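Local coordinates for uncharacterized protein AsbF (Bacillus anthracis, PDB 3DX5) that catalyses the manganese-dependent dehydration of 3-dehydroshikimate to 3,4-dihydroxybenzoate, the catechol building block of the siderophore petrobactin, at residues A[8-13]-A[254-260]; A[23-29]-A[263-267]; A[199-203]-A[224-229]; A[30-36]-A[62-68]. One frame throughout, in Å; residues are numbered along the deposited sequence. Where two conformers were deposited one is given.

Contact 1: A[8-13]-A[254-260]. With DHB (3,4-dihydroxybenzoic acid), chain D.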
# COMPACT_ATOMS: atom_id res chain seq x y z
N ILE A 8 -3.05 -1.61 9.37
CA ILE A 8 -2.26 -2.04 8.21
C ILE A 8 -2.83 -3.32 7.52
O ILE A 8 -2.64 -3.50 6.33
CB ILE A 8 -0.75 -2.23 8.57
CG1 ILE A 8 0.13 -2.21 7.30
CG2 ILE A 8 -0.52 -3.47 9.49
CD1 ILE A 8 1.72 -2.14 7.62
N SER A 9 -3.55 -4.17 8.26
CA SER A 9 -4.18 -5.36 7.67
C SER A 9 -5.19 -4.99 6.59
O SER A 9 -5.56 -5.84 5.76
CB SER A 9 -4.86 -6.24 8.77
OG SER A 9 -3.87 -6.69 9.69
N PHE A 10 -5.65 -3.74 6.62
CA PHE A 10 -6.71 -3.26 5.70
C PHE A 10 -6.16 -2.33 4.62
O PHE A 10 -6.94 -1.62 3.97
CB PHE A 10 -7.80 -2.55 6.52
CG PHE A 10 -8.49 -3.46 7.48
CD1 PHE A 10 -9.61 -4.19 7.07
CD2 PHE A 10 -7.98 -3.66 8.77
CE1 PHE A 10 -10.24 -5.10 7.94
CE2 PHE A 10 -8.58 -4.57 9.65
CZ PHE A 10 -9.71 -5.29 9.23
N ARG A 11 -4.83 -2.32 4.43
CA ARG A 11 -4.15 -1.34 3.52
C ARG A 11 -4.57 -1.50 2.05
O ARG A 11 -4.36 -0.59 1.25
CB ARG A 11 -2.62 -1.49 3.66
CG ARG A 11 -2.05 -2.84 3.05
CD ARG A 11 -0.66 -3.26 3.67
NE ARG A 11 -0.27 -4.58 3.11
CZ ARG A 11 -0.88 -5.73 3.45
NH1 ARG A 11 -1.81 -5.75 4.41
NH2 ARG A 11 -0.53 -6.86 2.86
N HIS A 12 -5.11 -2.67 1.69
CA HIS A 12 -5.55 -2.95 0.32
C HIS A 12 -7.07 -3.08 0.12
O HIS A 12 -7.54 -3.71 -0.84
CB HIS A 12 -4.81 -4.17 -0.24
CG HIS A 12 -3.34 -3.95 -0.37
ND1 HIS A 12 -2.41 -4.86 0.07
CD2 HIS A 12 -2.63 -2.88 -0.85
CE1 HIS A 12 -1.19 -4.39 -0.17
NE2 HIS A 12 -1.30 -3.19 -0.71
N GLN A 13 -7.83 -2.42 0.98
CA GLN A 13 -9.26 -2.39 0.78
C GLN A 13 -9.83 -1.03 1.20
O GLN A 13 -9.23 -0.31 2.00
CB GLN A 13 -9.93 -3.57 1.53
CG GLN A 13 -9.85 -3.51 3.03
CD GLN A 13 -10.04 -4.91 3.68
OE1 GLN A 13 -9.09 -5.71 3.78
NE2 GLN A 13 -11.23 -5.17 4.17
N TRP A 254 -1.94 -9.46 10.57
CA TRP A 254 -2.26 -10.21 9.37
C TRP A 254 -2.01 -9.40 8.11
O TRP A 254 -2.57 -8.30 7.94
CB TRP A 254 -3.74 -10.65 9.41
CG TRP A 254 -4.17 -11.49 8.24
CD1 TRP A 254 -5.09 -11.15 7.29
CD2 TRP A 254 -3.73 -12.82 7.92
NE1 TRP A 254 -5.24 -12.18 6.40
CE2 TRP A 254 -4.43 -13.22 6.76
CE3 TRP A 254 -2.81 -13.70 8.52
CZ2 TRP A 254 -4.23 -14.48 6.15
CZ3 TRP A 254 -2.62 -14.97 7.92
CH2 TRP A 254 -3.34 -15.35 6.75
N PHE A 255 -1.20 -9.93 7.21
CA PHE A 255 -0.89 -9.25 5.96
C PHE A 255 -1.56 -9.96 4.75
O PHE A 255 -1.36 -9.54 3.62
CB PHE A 255 0.62 -9.23 5.75
CG PHE A 255 1.35 -8.30 6.68
CD1 PHE A 255 0.89 -6.99 6.87
CD2 PHE A 255 2.50 -8.71 7.33
CE1 PHE A 255 1.56 -6.11 7.66
CE2 PHE A 255 3.21 -7.82 8.15
CZ PHE A 255 2.72 -6.52 8.33
N GLY A 256 -2.33 -11.02 5.01
CA GLY A 256 -2.92 -11.83 3.92
C GLY A 256 -4.27 -11.33 3.43
O GLY A 256 -4.72 -10.22 3.79
N HIS A 257 -4.92 -12.15 2.62
CA HIS A 257 -6.23 -11.82 2.03
C HIS A 257 -7.33 -12.02 3.05
O HIS A 257 -7.09 -12.68 4.06
CB HIS A 257 -6.45 -12.70 0.77
CG HIS A 257 -5.52 -12.34 -0.34
ND1 HIS A 257 -4.84 -13.28 -1.09
CD2 HIS A 257 -5.08 -11.13 -0.78
CE1 HIS A 257 -4.07 -12.67 -1.97
NE2 HIS A 257 -4.19 -11.36 -1.80
N ASN A 258 -8.52 -11.46 2.80
CA ASN A 258 -9.72 -11.75 3.62
C ASN A 258 -9.49 -11.41 5.11
O ASN A 258 -9.80 -12.22 5.99
CB ASN A 258 -10.11 -13.26 3.51
CG ASN A 258 -10.01 -13.80 2.09
OD1 ASN A 258 -9.43 -14.86 1.84
ND2 ASN A 258 -10.57 -13.05 1.13
N ALA A 259 -8.93 -10.24 5.39
CA ALA A 259 -8.54 -9.89 6.76
C ALA A 259 -9.67 -10.08 7.78
O ALA A 259 -9.45 -10.64 8.85
CB ALA A 259 -8.00 -8.48 6.84
N LYS A 260 -10.88 -9.63 7.45
CA LYS A 260 -11.99 -9.75 8.38
C LYS A 260 -12.33 -11.19 8.75
O LYS A 260 -12.52 -11.50 9.93
CB LYS A 260 -13.24 -9.03 7.85
CG LYS A 260 -13.20 -7.55 8.02
CD LYS A 260 -14.48 -7.01 7.37
CE LYS A 260 -14.82 -5.60 7.75
NZ LYS A 260 -15.99 -5.20 6.90
C1 DHB D . 5.76 -4.28 8.45
C2 DHB D . 5.80 -5.03 9.61
C3 DHB D . 6.21 -6.37 9.57
O3 DHB D . 6.28 -7.18 10.68
C4 DHB D . 6.61 -6.94 8.29
O4 DHB D . 7.01 -8.23 8.29
C5 DHB D . 6.60 -6.16 7.13
C6 DHB D . 6.16 -4.83 7.23
C DHB D . 5.29 -2.83 8.52
O1 DHB D . 5.26 -2.07 7.55
O2 DHB D . 4.86 -2.35 9.69
O HOH W 1 -3.88 -7.86 4.77
O HOH W 2 -11.86 -8.15 4.76
O HOH W 3 -8.46 -8.25 3.27
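Ser9 OG donates to Trp254 O at 2.7 Å, in the carbonyl plane and on a lone pair. A second bond across the contact comes from Arg11, whose NH2 donates to Phe255 O at 2.9 Å, nearly straight at 164° and in the guanidinium plane. NH1 turns back to Ile8 O and also donates to a water that lies within hydrogen-bonding distance of Ser9 O and Gly256 O. Outside the pair, NE is bound to Val216 O, so the flat group is held against rotation. CG of Arg11 stands between the backbone N and the carbonyl carbon (chi1 70°), from where the extended chain carries the guanidinium over to Phe255. CD1 of Phe255 lies over one guanidinium face, near its rim, the two planes 78° apart, while His12 ND1 lies over the opposite face. These are the loops that follow strands 2-6 and 249-252 of the TIM barrel, joined at its catalytic, C-terminal end. There Ile8 CG2 packs on Phe255 CE1 at 3.8 Å, and both residues line the pocket of 3,4-dihydroxybenzoic acid: Phe255 CE2 comes within 3.5 Å of ring atom C4, and Ile8 CD1 equally close to carboxylate O1. Farther from the ligand, Ala259 CB sits over one face of the Phe10 ring and Lys260 CG meets its edge through CE1. Two waters link the Gln13 amide to the first turn of helix 259-272, one between OE1 and Ala259 N, the other between NE2 and Lys260 N.

Contact 2: A[23-29]-A[263-267]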
# COMPACT_ATOMS: atom_id res chain seq x y z
N PHE A 23 -15.87 -3.38 13.72
CA PHE A 23 -15.34 -4.73 13.59
C PHE A 23 -14.48 -5.14 14.81
O PHE A 23 -14.60 -6.25 15.32
CB PHE A 23 -14.54 -4.88 12.31
CG PHE A 23 -13.91 -6.22 12.14
CD1 PHE A 23 -14.64 -7.28 11.60
CD2 PHE A 23 -12.59 -6.44 12.55
CE1 PHE A 23 -14.05 -8.57 11.45
CE2 PHE A 23 -12.01 -7.71 12.42
CZ PHE A 23 -12.74 -8.77 11.86
N ALA A 24 -13.61 -4.23 15.26
CA ALA A 24 -12.78 -4.54 16.42
C ALA A 24 -13.65 -4.84 17.63
O ALA A 24 -13.39 -5.78 18.38
CB ALA A 24 -11.79 -3.39 16.74
N TYR A 25 -14.69 -4.03 17.81
CA TYR A 25 -15.53 -4.11 18.98
C TYR A 25 -16.33 -5.42 18.99
O TYR A 25 -16.35 -6.16 19.97
CB TYR A 25 -16.46 -2.89 19.00
CG TYR A 25 -17.57 -2.89 20.02
CD1 TYR A 25 -17.32 -3.17 21.37
CD2 TYR A 25 -18.89 -2.59 19.63
CE1 TYR A 25 -18.37 -3.16 22.32
CE2 TYR A 25 -19.93 -2.57 20.57
CZ TYR A 25 -19.65 -2.86 21.90
OH TYR A 25 -20.67 -2.84 22.82
N GLU A 26 -16.94 -5.75 17.87
CA GLU A 26 -17.80 -6.92 17.87
C GLU A 26 -17.01 -8.24 17.95
O GLU A 26 -17.59 -9.26 18.30
CB GLU A 26 -18.78 -6.87 16.69
CG GLU A 26 -18.16 -7.04 15.35
CD GLU A 26 -19.08 -6.58 14.19
OE1 GLU A 26 -18.72 -6.88 13.02
OE2 GLU A 26 -20.12 -5.90 14.43
N ASN A 27 -15.71 -8.20 17.65
CA ASN A 27 -14.87 -9.39 17.74
C ASN A 27 -14.03 -9.50 19.02
O ASN A 27 -13.20 -10.39 19.11
CB ASN A 27 -14.01 -9.54 16.47
CG ASN A 27 -14.84 -9.99 15.27
OD1 ASN A 27 -15.18 -11.16 15.15
ND2 ASN A 27 -15.23 -9.04 14.44
N GLY A 28 -14.23 -8.62 20.00
CA GLY A 28 -13.55 -8.78 21.30
C GLY A 28 -12.11 -8.27 21.34
O GLY A 28 -11.40 -8.52 22.31
N PHE A 29 -11.65 -7.55 20.32
CA PHE A 29 -10.37 -6.84 20.45
C PHE A 29 -10.49 -5.76 21.51
O PHE A 29 -11.57 -5.17 21.70
CB PHE A 29 -9.96 -6.19 19.15
CG PHE A 29 -9.59 -7.16 18.08
CD1 PHE A 29 -8.29 -7.70 18.02
CD2 PHE A 29 -10.55 -7.61 17.19
CE1 PHE A 29 -7.95 -8.62 17.03
CE2 PHE A 29 -10.21 -8.51 16.19
CZ PHE A 29 -8.90 -9.01 16.10
N LEU A 263 -9.34 -12.62 10.88
CA LEU A 263 -9.28 -11.99 12.22
C LEU A 263 -10.43 -12.47 13.11
O LEU A 263 -10.23 -12.79 14.29
CB LEU A 263 -9.31 -10.46 12.10
CG LEU A 263 -7.97 -9.92 11.53
CD1 LEU A 263 -8.06 -8.38 11.28
CD2 LEU A 263 -6.80 -10.21 12.48
N LYS A 264 -11.63 -12.51 12.53
CA LYS A 264 -12.79 -12.99 13.25
C LYS A 264 -12.54 -14.46 13.72
O LYS A 264 -12.75 -14.79 14.89
CB LYS A 264 -14.02 -12.85 12.34
CG LYS A 264 -15.31 -13.57 12.87
CD LYS A 264 -16.56 -13.17 12.05
CE LYS A 264 -17.69 -14.11 12.39
NZ LYS A 264 -19.03 -13.61 11.92
N ALA A 265 -12.08 -15.33 12.81
CA ALA A 265 -11.81 -16.71 13.18
C ALA A 265 -10.73 -16.83 14.27
O ALA A 265 -10.87 -17.66 15.20
CB ALA A 265 -11.48 -17.59 11.94
N GLU A 266 -9.67 -16.02 14.14
CA GLU A 266 -8.57 -16.01 15.11
C GLU A 266 -9.06 -15.73 16.53
O GLU A 266 -8.69 -16.43 17.48
CB GLU A 266 -7.47 -15.01 14.72
CG GLU A 266 -6.73 -15.36 13.45
CD GLU A 266 -5.86 -16.59 13.59
OE1 GLU A 266 -6.39 -17.69 13.88
OE2 GLU A 266 -4.63 -16.46 13.41
N MSE A 267 -9.92 -14.73 16.67
CA MSE A 267 -10.36 -14.31 18.00
C MSE A 267 -11.21 -15.38 18.67
O MSE A 267 -11.18 -15.51 19.89
CB MSE A 267 -11.04 -12.95 17.97
CG MSE A 267 -10.06 -11.79 17.75
SE MSE A 267 -8.80 -11.56 19.21
CE MSE A 267 -9.98 -11.10 20.67
O HOH W 4 -14.52 -13.36 16.54
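Helices 17-26 and 259-272, the first and last long helices of the TIM barrel's outer layer, meet here, where the earlier one ends in a Schellman motif. Gly28, at positive phi, is its C-prime residue; Gly28 N bonds to Tyr25 O, and Phe29 N bonds weakly to Ala24 O. The turn brings Phe29 against Met267, a selenomethionine. This is a Met-aromatic contact: SE stands over the ring face, 4.1 Å from the centroid and 23° off the normal. CG adds a CH-pi contact over the ring, reaching CZ at 3.4 Å. Bends at chi2 and chi3 (-65° and -63°) fold the selenomethionine chain over the ring and carry its CE to Gly28 O. Phe23 approaches differently, with its ring edge: CZ meets Leu263 CB at 3.8 Å, close to the ring plane. Leu5 of strand 2-6 and Leu252 of strand 249-252 continue this apolar layer inward toward the barrel wall. Nearer the surface, Asn27 ND2 folds back to Phe23 O in a nearly straight bond, lying over the rim of one Phe23 ring face. That carbonyl also accepts from Asn27 N, the two donors arriving from opposite faces of its plane. Asn27 OD1 is turned to the partner helix, where it touches Lys264 CG at 3.3 Å and accepts from a water that also donates to Lys264 O, at 2.7 and 2.8 Å respectively.

Contact 3: A[199-203]-A[224-229]. With DHB (3,4-dihydroxybenzoic acid), chain D.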
# COMPACT_ATOMS: atom_id res chain seq x y z
N PHE A 199 1.94 -10.70 16.57
CA PHE A 199 1.76 -12.14 16.42
C PHE A 199 1.42 -12.42 14.95
O PHE A 199 0.37 -11.99 14.46
CB PHE A 199 0.54 -12.62 17.24
CG PHE A 199 0.78 -12.77 18.75
CD1 PHE A 199 1.95 -12.34 19.36
CD2 PHE A 199 -0.24 -13.26 19.55
CE1 PHE A 199 2.13 -12.47 20.75
CE2 PHE A 199 -0.09 -13.40 20.94
CZ PHE A 199 1.11 -13.01 21.54
N LYS A 200 2.27 -13.15 14.24
CA LYS A 200 1.87 -13.67 12.92
C LYS A 200 2.61 -14.98 12.73
O LYS A 200 3.55 -15.27 13.48
CB LYS A 200 2.12 -12.64 11.78
CG LYS A 200 3.60 -12.15 11.61
CD LYS A 200 3.71 -11.22 10.38
CE LYS A 200 5.16 -10.75 10.12
NZ LYS A 200 5.69 -9.89 11.24
N ASN A 201 2.24 -15.77 11.73
CA ASN A 201 2.87 -17.09 11.56
C ASN A 201 3.05 -17.40 10.09
O ASN A 201 2.46 -16.73 9.23
CB ASN A 201 2.03 -18.19 12.24
CG ASN A 201 2.90 -19.31 12.82
OD1 ASN A 201 4.08 -19.45 12.44
ND2 ASN A 201 2.33 -20.11 13.73
N ILE A 202 3.82 -18.43 9.79
CA ILE A 202 4.08 -18.78 8.40
C ILE A 202 4.01 -20.30 8.34
O ILE A 202 4.31 -20.97 9.35
CB ILE A 202 5.46 -18.23 7.94
CG1 ILE A 202 5.60 -18.28 6.43
CG2 ILE A 202 6.64 -19.00 8.58
CD1 ILE A 202 4.85 -17.17 5.72
N SER A 203 3.63 -20.88 7.19
CA SER A 203 3.52 -22.37 7.16
C SER A 203 4.89 -23.05 7.16
O SER A 203 5.02 -24.18 7.63
CB SER A 203 2.70 -22.87 5.96
OG SER A 203 3.34 -22.45 4.76
N THR A 224 1.37 -16.50 -0.18
CA THR A 224 1.59 -17.94 0.06
C THR A 224 2.34 -18.17 1.35
O THR A 224 3.33 -17.49 1.64
CB THR A 224 2.37 -18.59 -1.09
OG1 THR A 224 1.60 -18.46 -2.27
CG2 THR A 224 2.65 -20.10 -0.88
N GLY A 225 1.85 -19.11 2.16
CA GLY A 225 2.54 -19.47 3.41
C GLY A 225 2.07 -18.67 4.62
O GLY A 225 2.32 -19.07 5.74
N MSE A 226 1.38 -17.54 4.42
CA MSE A 226 0.81 -16.80 5.55
C MSE A 226 -0.38 -17.58 6.14
O MSE A 226 -1.30 -17.89 5.43
CB MSE A 226 0.36 -15.39 5.13
CG MSE A 226 1.49 -14.47 4.58
SE MSE A 226 0.76 -12.71 4.30
CE MSE A 226 2.28 -11.88 3.35
N VAL A 227 -0.35 -17.88 7.44
CA VAL A 227 -1.36 -18.77 8.03
C VAL A 227 -1.80 -18.30 9.42
O VAL A 227 -1.05 -17.60 10.09
CB VAL A 227 -0.88 -20.26 8.14
CG1 VAL A 227 -0.73 -20.91 6.76
CG2 VAL A 227 0.42 -20.37 8.99
N PRO A 228 -3.00 -18.72 9.87
CA PRO A 228 -3.41 -18.37 11.25
C PRO A 228 -2.38 -18.83 12.28
O PRO A 228 -1.58 -19.77 12.01
CB PRO A 228 -4.74 -19.12 11.43
CG PRO A 228 -5.35 -19.11 10.02
CD PRO A 228 -4.12 -19.33 9.10
N LEU A 229 -2.41 -18.22 13.47
CA LEU A 229 -1.40 -18.48 14.50
C LEU A 229 -1.18 -19.94 14.86
O LEU A 229 -0.02 -20.35 15.08
CB LEU A 229 -1.73 -17.71 15.79
CG LEU A 229 -1.78 -16.17 15.67
CD1 LEU A 229 -1.96 -15.61 17.08
CD2 LEU A 229 -0.49 -15.63 15.03
C1 DHB D . 5.76 -4.28 8.45
C2 DHB D . 5.80 -5.03 9.61
C3 DHB D . 6.21 -6.37 9.57
O3 DHB D . 6.28 -7.18 10.68
C4 DHB D . 6.61 -6.94 8.29
O4 DHB D . 7.01 -8.23 8.29
C5 DHB D . 6.60 -6.16 7.13
C6 DHB D . 6.16 -4.83 7.23
C DHB D . 5.29 -2.83 8.52
O1 DHB D . 5.26 -2.07 7.55
O2 DHB D . 4.86 -2.35 9.69
O HOH W 5 -0.49 -15.11 10.90
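Leu229 packs against Phe199 and the backbone of Lys200, and its side chain can be followed outward. CB leads to CG, which is anti to the carbonyl carbon (chi1 -61°). From there CD1 packs on Phe199 CD2 at 3.8 Å and on Phe199 CB, while CD2 lies against the backbone, 3.7 Å from Lys200 CA. The backbone O of Leu229 takes a 2.7 Å bond from Asn201 ND2, in the amide plane of the asparagine but tilted 33° from the carbonyl plane. Farther along, Ser203 N donates to Gly225 O, also at 2.7 Å, and Ile202 CD1 rests on the same oxygen at 3.2 Å. Ile202 and Met226 form an antiparallel, non-hydrogen-bonded pair; a water bridges Asn201 N and Val227 O. Lys200 points away from this pairing into the active site, where NZ donates to O3 of 3,4-dihydroxybenzoic acid at 2.8 Å and salt-bridges Asp172, a manganese ligand. The short, weakly bonded strand 226-227 thus runs antiparallel beside the C-terminal end of barrel strand 194-202, with Phe199 and Leu229 packed between strand 249-252 and helix 236-243, and Ile202 against Leu174 of helix 173-178.

Contact 4: A[30-36]-A[62-68]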
# COMPACT_ATOMS: atom_id res chain seq x y z
N GLU A 30 -9.41 -5.46 22.20
CA GLU A 30 -9.43 -4.35 23.14
C GLU A 30 -8.57 -3.19 22.72
O GLU A 30 -8.46 -2.19 23.44
CB GLU A 30 -9.04 -4.84 24.52
CG GLU A 30 -10.18 -5.60 25.17
CD GLU A 30 -9.74 -6.21 26.48
OE1 GLU A 30 -9.33 -5.49 27.40
OE2 GLU A 30 -9.76 -7.44 26.56
N GLY A 31 -7.95 -3.32 21.55
CA GLY A 31 -7.10 -2.25 21.08
C GLY A 31 -7.04 -2.21 19.57
O GLY A 31 -7.38 -3.20 18.88
N ILE A 32 -6.66 -1.04 19.06
CA ILE A 32 -6.36 -0.87 17.63
C ILE A 32 -4.96 -0.27 17.52
O ILE A 32 -4.65 0.73 18.16
CB ILE A 32 -7.41 0.03 16.95
CG1 ILE A 32 -8.77 -0.70 16.92
CG2 ILE A 32 -6.95 0.43 15.52
CD1 ILE A 32 -9.94 0.24 16.60
N GLU A 33 -4.11 -0.91 16.72
CA GLU A 33 -2.78 -0.39 16.43
C GLU A 33 -2.94 0.32 15.10
O GLU A 33 -3.23 -0.31 14.03
CB GLU A 33 -1.74 -1.54 16.36
CG GLU A 33 -0.39 -1.10 15.73
CD GLU A 33 0.63 -2.26 15.64
OE1 GLU A 33 0.42 -3.32 16.30
OE2 GLU A 33 1.63 -2.13 14.89
N LEU A 34 -2.79 1.64 15.15
CA LEU A 34 -3.14 2.48 14.03
C LEU A 34 -1.90 2.76 13.20
O LEU A 34 -0.93 3.33 13.72
CB LEU A 34 -3.72 3.80 14.54
CG LEU A 34 -4.39 4.76 13.57
CD1 LEU A 34 -5.43 4.15 12.69
CD2 LEU A 34 -5.03 5.84 14.46
N TRP A 35 -1.95 2.41 11.91
CA TRP A 35 -0.84 2.71 11.00
C TRP A 35 -0.69 4.24 10.89
O TRP A 35 -1.70 4.96 10.83
CB TRP A 35 -1.23 2.14 9.64
CG TRP A 35 -0.10 1.83 8.69
CD1 TRP A 35 1.25 1.66 8.98
CD2 TRP A 35 -0.25 1.61 7.28
NE1 TRP A 35 1.93 1.35 7.81
CE2 TRP A 35 1.04 1.32 6.76
CE3 TRP A 35 -1.36 1.62 6.41
CZ2 TRP A 35 1.25 1.05 5.39
CZ3 TRP A 35 -1.15 1.36 5.04
CH2 TRP A 35 0.15 1.08 4.56
N GLY A 36 0.55 4.74 10.90
CA GLY A 36 0.81 6.17 10.95
C GLY A 36 0.16 6.94 9.82
O GLY A 36 -0.40 8.03 10.04
N LEU A 62 -12.20 -0.23 24.00
CA LEU A 62 -11.21 -0.11 22.94
C LEU A 62 -10.30 1.08 23.26
O LEU A 62 -10.68 1.96 23.99
CB LEU A 62 -11.87 0.11 21.57
CG LEU A 62 -12.41 -1.15 20.90
CD1 LEU A 62 -13.24 -0.78 19.67
CD2 LEU A 62 -11.22 -2.09 20.54
N GLU A 63 -9.09 1.07 22.71
CA GLU A 63 -8.18 2.18 22.81
C GLU A 63 -7.24 2.07 21.61
O GLU A 63 -7.19 1.04 20.94
CB GLU A 63 -7.39 2.11 24.13
CG GLU A 63 -6.40 0.92 24.19
CD GLU A 63 -5.83 0.73 25.61
OE1 GLU A 63 -4.74 1.30 25.90
OE2 GLU A 63 -6.49 0.03 26.43
N ILE A 64 -6.50 3.12 21.33
CA ILE A 64 -5.44 3.06 20.32
C ILE A 64 -4.18 2.61 21.06
O ILE A 64 -3.75 3.27 22.01
CB ILE A 64 -5.27 4.42 19.60
CG1 ILE A 64 -6.61 4.87 18.98
CG2 ILE A 64 -4.08 4.39 18.60
CD1 ILE A 64 -7.20 3.87 17.93
N THR A 65 -3.61 1.48 20.67
CA THR A 65 -2.49 0.89 21.44
C THR A 65 -1.14 1.54 21.12
O THR A 65 -0.21 1.54 21.96
CB THR A 65 -2.37 -0.68 21.24
OG1 THR A 65 -1.84 -0.97 19.94
CG2 THR A 65 -3.71 -1.36 21.36
N MSE A 66 -1.03 2.09 19.92
CA MSE A 66 0.24 2.50 19.35
C MSE A 66 -0.04 3.07 17.97
O MSE A 66 -0.99 2.65 17.30
CB MSE A 66 1.16 1.28 19.22
CG MSE A 66 2.57 1.56 18.63
SE MSE A 66 3.83 0.09 19.10
CE MSE A 66 3.04 -1.35 18.03
N ILE A 67 0.80 4.01 17.54
CA ILE A 67 0.83 4.40 16.14
C ILE A 67 2.09 3.83 15.53
O ILE A 67 3.20 4.04 16.06
CB ILE A 67 0.80 5.93 16.01
CG1 ILE A 67 -0.57 6.43 16.52
CG2 ILE A 67 1.06 6.32 14.57
CD1 ILE A 67 -0.60 7.90 16.83
N SER A 68 1.95 3.13 14.41
CA SER A 68 3.08 2.41 13.83
C SER A 68 3.55 3.05 12.53
O SER A 68 2.81 3.13 11.54
CB SER A 68 2.74 0.93 13.68
OG SER A 68 2.28 0.45 14.94
O HOH W 6 -8.76 -1.31 25.93
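Strands 31-35 and 64-68 are parallel neighbours in the TIM-barrel wall, their axes 4.4 Å apart at closest and inclined by 18°; two helices, 36-45 and 47-56, fill the connection between them. Five backbone bonds join them. Ile32 N donates to Glu63 O and Leu34 N to Met66 O. Thr65 N to Ile32 O and Ser68 N to Leu34 O return in the other direction, and Gly36 N, just past the strand, closes the series on Ser68 O at 2.8 Å. Packing divides by face. Ile32, Leu34, Ile64 and Ile67 point outward to the helices, with Ile64 CD1 touching Ile32 CB at 4.0 Å and its CG2 near Leu34 CB. Phe96 of helix 79-96 and Val21 of helix 17-26 cover this side. Close to the N-terminal ends of the strands, Thr65 CG2 lies 3.5 Å from the CA of Gly31. Polar contacts gather on the barrel-interior face. Glu33 extends from a CG anti to its backbone N (chi1 166°) alongside selenomethionine Met66, whose CE comes within 3.5 Å of Glu33 CD. The carboxylate also bonds to Ser251 through OE1 and through OE2 to His198, a manganese ligand, which makes Glu33 a second-shell residue that probably helps to orient it. In one of the two conformers of Ser68, that same OE2 accepts from Ser68 OG at 2.7 Å, on its anti side and 30° out of the carboxylate plane.

Overall arrangement
Contacts 1, 2 and 4 gather where the barrel closes: strand 2-6 lies between 31-35 and 249-252, and helix 259-272 serves both contact 1 and contact 2, whose centres are about 14 Å apart. Contact 4 meets contact 1 at Trp35, which packs on Ile8 and Arg11, and meets contact 2 where Leu62 packs against Ala24 and Tyr25. Contact 3 touches contact 1 through Met226 against Phe255 and Gly256, and contact 2 through Glu266 to Leu229 N. It does not touch contact 4, their centres being about 22 Å apart. Contacts 1 and 3 both reach 3,4-dihydroxybenzoic acid; from side chain to ligand, Trp35 of contact 4 is about 5 Å away and Leu263 of contact 2 about 14 Å.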